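PDB 1ZA0: putative acyl-[acyl-carrier-protein] desaturase DesA2 from Mycobacterium tuberculosis, which may act as an acyl-ACP desaturase in mycobacterial fatty acid biosynthesis, introducing double bonds into acyl chains at a di-iron centre. Local coordinates for residues G101-E106 with V190-F195. Sequence-based numbering, arbitrary orientation.
Sequences GRWTAE and VRHEEF. With MN (manganese (II) ion), chain B.
His192 of helix 176-206 meets Trp103 and Glu106 of helix 95-121 beside the metal site of a ferritin-like four-helix bundle, the fold of the type 2 fatty acid desaturases. Arg191 makes its link through solvent: NE donates to a water that in turn donates to Glu106 OE1, while NH2 reaches a second water shared with Arg102 NH2 and Glu106 OE2. In His192, CG lies anti to the carbonyl carbon (chi1 -68°), which turns the ring toward helix 95-121. ND1 binds manganese at 2.3 Å, in a site it shares with Glu107, Glu159, Glu189 and a water; by similarity the native metal here is iron. Trp103 meets the imidazole edge to face, with CD1 3.5 Å above the ring centre and the planes at 61°; its NE1 donates to the metal ligand Glu159. At the other ring nitrogen, NE2 donates to Glu106 OE1 in a very short 2.5 Å bond, the carboxylate and ring nearly coplanar. Held at ND1 by the metal and at NE2 by Glu106, the ring has its rotation fixed. Glu106 is itself steadied by a salt bridge, Arg102 NE to Glu106 OE2 at 2.9 Å, the N-H arriving on the anti side of OE2, 23° out of the carboxylate plane.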
ATOM      1  N   GLY A 101      12.164  -7.747  -7.493  1.00 34.85           N
ATOM      2  CA  GLY A 101      12.741  -6.619  -8.205  1.00 35.21           C
ATOM      3  C   GLY A 101      11.625  -5.814  -8.863  1.00 34.46           C
ATOM      4  O   GLY A 101      11.608  -4.577  -8.738  1.00 31.18           O
ATOM      5  N   ARG A 102      10.706  -6.514  -9.524  1.00 32.56           N
ATOM      6  CA  ARG A 102       9.526  -5.893 -10.116  1.00 32.47           C
ATOM      7  C   ARG A 102       8.605  -5.210  -9.073  1.00 30.80           C
ATOM      8  O   ARG A 102       8.212  -4.054  -9.263  1.00 31.87           O
ATOM      9  CB  ARG A 102       8.745  -6.858 -10.993  1.00 32.50           C
ATOM     10  CG  ARG A 102       7.460  -6.229 -11.616  1.00 32.47           C
ATOM     11  CD  ARG A 102       7.718  -5.112 -12.575  1.00 29.38           C
ATOM     12  NE  ARG A 102       6.498  -4.793 -13.275  1.00 32.40           N
ATOM     13  CZ  ARG A 102       6.278  -5.088 -14.553  1.00 33.24           C
ATOM     14  NH1 ARG A 102       7.244  -5.628 -15.257  1.00 36.35           N
ATOM     15  NH2 ARG A 102       5.102  -4.836 -15.113  1.00 33.89           N
ATOM     16  N   TRP A 103       8.300  -5.902  -7.999  1.00 30.42           N
ATOM     17  CA  TRP A 103       7.450  -5.394  -6.931  1.00 29.75           C
ATOM     18  C   TRP A 103       8.096  -4.146  -6.347  1.00 30.46           C
ATOM     19  O   TRP A 103       7.445  -3.119  -6.208  1.00 26.10           O
ATOM     20  CB  TRP A 103       7.204  -6.447  -5.836  1.00 28.99           C
ATOM     21  CG  TRP A 103       6.462  -5.909  -4.627  1.00 29.12           C
ATOM     22  CD1 TRP A 103       5.137  -5.752  -4.551  1.00 33.62           C
ATOM     23  CD2 TRP A 103       6.986  -5.489  -3.361  1.00 32.17           C
ATOM     24  NE1 TRP A 103       4.787  -5.199  -3.344  1.00 33.27           N
ATOM     25  CE2 TRP A 103       5.914  -5.038  -2.595  1.00 34.99           C
ATOM     26  CE3 TRP A 103       8.275  -5.396  -2.813  1.00 37.60           C
ATOM     27  CZ2 TRP A 103       6.067  -4.520  -1.313  1.00 39.95           C
ATOM     28  CZ3 TRP A 103       8.434  -4.859  -1.559  1.00 40.59           C
ATOM     29  CH2 TRP A 103       7.331  -4.466  -0.800  1.00 42.50           C
ATOM     30  N   THR A 104       9.389  -4.252  -6.004  1.00 28.03           N
ATOM     31  CA  THR A 104      10.147  -3.094  -5.514  1.00 29.03           C
ATOM     32  C   THR A 104      10.071  -1.845  -6.421  1.00 28.36           C
ATOM     33  O   THR A 104       9.890  -0.749  -5.943  1.00 29.34           O
ATOM     34  CB  THR A 104      11.618  -3.513  -5.276  1.00 29.54           C
ATOM     35  OG1 THR A 104      11.587  -4.537  -4.265  1.00 32.46           O
ATOM     36  CG2 THR A 104      12.423  -2.389  -4.607  1.00 34.10           C
ATOM     37  N   ALA A 105      10.262  -2.022  -7.695  1.00 27.26           N
ATOM     38  CA  ALA A 105      10.215  -0.929  -8.637  1.00 29.24           C
ATOM     39  C   ALA A 105       8.828  -0.292  -8.689  1.00 29.47           C
ATOM     40  O   ALA A 105       8.706   0.921  -8.929  1.00 29.67           O
ATOM     41  CB  ALA A 105      10.567  -1.448 -10.059  1.00 28.63           C
ATOM     42  N   GLU A 106       7.760  -1.120  -8.580  1.00 28.03           N
ATOM     43  CA  GLU A 106       6.387  -0.578  -8.545  1.00 27.48           C
ATOM     44  C   GLU A 106       6.115   0.261  -7.294  1.00 27.82           C
ATOM     45  O   GLU A 106       5.567   1.356  -7.413  1.00 27.78           O
ATOM     46  CB  GLU A 106       5.349  -1.652  -8.729  1.00 25.91           C
ATOM     47  CG  GLU A 106       5.407  -2.271 -10.112  1.00 26.67           C
ATOM     48  CD  GLU A 106       4.325  -3.380 -10.357  1.00 31.56           C
ATOM     49  OE1 GLU A 106       3.419  -3.630  -9.509  1.00 31.32           O
ATOM     50  OE2 GLU A 106       4.355  -3.928 -11.465  1.00 27.24           O
ATOM     51  N   VAL A 190      -3.880  -4.016  -5.897  1.00 27.73           N
ATOM     52  CA  VAL A 190      -4.710  -5.194  -6.143  1.00 28.67           C
ATOM     53  C   VAL A 190      -3.860  -6.353  -6.720  1.00 27.15           C
ATOM     54  O   VAL A 190      -3.981  -7.533  -6.310  1.00 26.73           O
ATOM     55  CB  VAL A 190      -5.934  -4.832  -7.005  1.00 28.33           C
ATOM     56  CG1 VAL A 190      -6.637  -6.094  -7.588  1.00 30.17           C
ATOM     57  CG2 VAL A 190      -6.923  -3.937  -6.199  1.00 28.40           C
ATOM     58  N   ARG A 191      -3.038  -5.984  -7.664  1.00 27.35           N
ATOM     59  CA  ARG A 191      -2.105  -6.892  -8.299  1.00 27.58           C
ATOM     60  C   ARG A 191      -1.046  -7.439  -7.356  1.00 27.92           C
ATOM     61  O   ARG A 191      -0.722  -8.643  -7.405  1.00 28.11           O
ATOM     62  CB  ARG A 191      -1.504  -6.240  -9.533  1.00 28.45           C
ATOM     63  CG  ARG A 191      -2.485  -6.100 -10.632  1.00 28.75           C
ATOM     64  CD  ARG A 191      -2.045  -5.126 -11.730  1.00 28.05           C
ATOM     65  NE  ARG A 191      -0.753  -5.406 -12.357  1.00 25.82           N
ATOM     66  CZ  ARG A 191      -0.571  -6.273 -13.365  1.00 30.12           C
ATOM     67  NH1 ARG A 191      -1.559  -7.047 -13.778  1.00 32.27           N
ATOM     68  NH2 ARG A 191       0.621  -6.428 -13.927  1.00 31.70           N
ATOM     69  N   HIS A 192      -0.574  -6.592  -6.414  1.00 26.87           N
ATOM     70  CA  HIS A 192       0.396  -6.999  -5.445  1.00 25.14           C
ATOM     71  C   HIS A 192      -0.239  -8.037  -4.495  1.00 27.50           C
ATOM     72  O   HIS A 192       0.361  -9.112  -4.143  1.00 26.37           O
ATOM     73  CB  HIS A 192       0.934  -5.760  -4.683  1.00 24.76           C
ATOM     74  CG  HIS A 192       1.780  -4.823  -5.529  1.00 25.28           C
ATOM     75  ND1 HIS A 192       2.361  -3.671  -5.021  1.00 25.13           N
ATOM     76  CD2 HIS A 192       2.067  -4.838  -6.862  1.00 25.19           C
ATOM     77  CE1 HIS A 192       3.051  -3.079  -5.995  1.00 28.38           C
ATOM     78  NE2 HIS A 192       2.851  -3.732  -7.127  1.00 24.92           N
ATOM     79  N   GLU A 193      -1.411  -7.687  -4.011  1.00 26.23           N
ATOM     80  CA  GLU A 193      -2.102  -8.550  -3.118  1.00 28.50           C
ATOM     81  C   GLU A 193      -2.362  -9.953  -3.779  1.00 27.51           C
ATOM     82  O   GLU A 193      -2.257 -10.970  -3.090  1.00 28.17           O
ATOM     83  CB  GLU A 193      -3.400  -7.915  -2.588  1.00 28.12           C
ATOM     84  CG  GLU A 193      -4.079  -8.829  -1.553  1.00 31.70           C
ATOM     85  CD  GLU A 193      -5.592  -8.677  -1.431  1.00 36.70           C
ATOM     86  OE1 GLU A 193      -6.173  -7.761  -2.068  1.00 39.90           O
ATOM     87  OE2 GLU A 193      -6.204  -9.468  -0.632  1.00 37.19           O
ATOM     88  N   GLU A 194      -2.746  -9.948  -5.045  1.00 28.14           N
ATOM     89  CA  GLU A 194      -3.176 -11.144  -5.783  1.00 28.21           C
ATOM     90  C   GLU A 194      -1.927 -12.071  -5.812  1.00 28.03           C
ATOM     91  O   GLU A 194      -1.995 -13.252  -5.550  1.00 26.58           O
ATOM     92  CB  GLU A 194      -3.587 -10.781  -7.210  1.00 27.95           C
ATOM     93  CG  GLU A 194      -3.897 -11.918  -8.190  1.00 27.72           C
ATOM     94  CD  GLU A 194      -4.337 -11.414  -9.534  1.00 32.72           C
ATOM     95  OE1 GLU A 194      -4.253 -10.174  -9.744  1.00 39.23           O
ATOM     96  OE2 GLU A 194      -4.815 -12.198 -10.413  1.00 30.43           O
ATOM     97  N   PHE A 195      -0.798 -11.491  -6.142  1.00 29.39           N
ATOM     98  CA  PHE A 195       0.477 -12.212  -6.233  1.00 28.71           C
ATOM     99  C   PHE A 195       0.857 -12.827  -4.914  1.00 28.56           C
ATOM    100  O   PHE A 195       1.007 -14.066  -4.834  1.00 29.38           O
ATOM    101  CB  PHE A 195       1.588 -11.291  -6.763  1.00 29.24           C
ATOM    102  CG  PHE A 195       2.748 -12.015  -7.434  1.00 30.88           C
ATOM    103  CD1 PHE A 195       3.113 -11.700  -8.726  1.00 30.95           C
ATOM    104  CD2 PHE A 195       3.499 -12.942  -6.757  1.00 31.42           C
ATOM    105  CE1 PHE A 195       4.218 -12.317  -9.338  1.00 30.98           C
ATOM    106  CE2 PHE A 195       4.583 -13.587  -7.372  1.00 31.91           C
ATOM    107  CZ  PHE A 195       4.928 -13.284  -8.667  1.00 32.74           C
TER
HETATM  108 MN    MN B 888       1.960  -2.605  -2.972  1.00 29.89          MN
HETATM  109  O   HOH W   1       2.469  -4.176 -13.546  1.00 33.59           O
HETATM  110  O   HOH W   2       1.095  -3.777 -10.981  1.00 22.77           O
HETATM  111  O   HOH W   3       2.066  -1.790  -0.965  1.00 28.28           O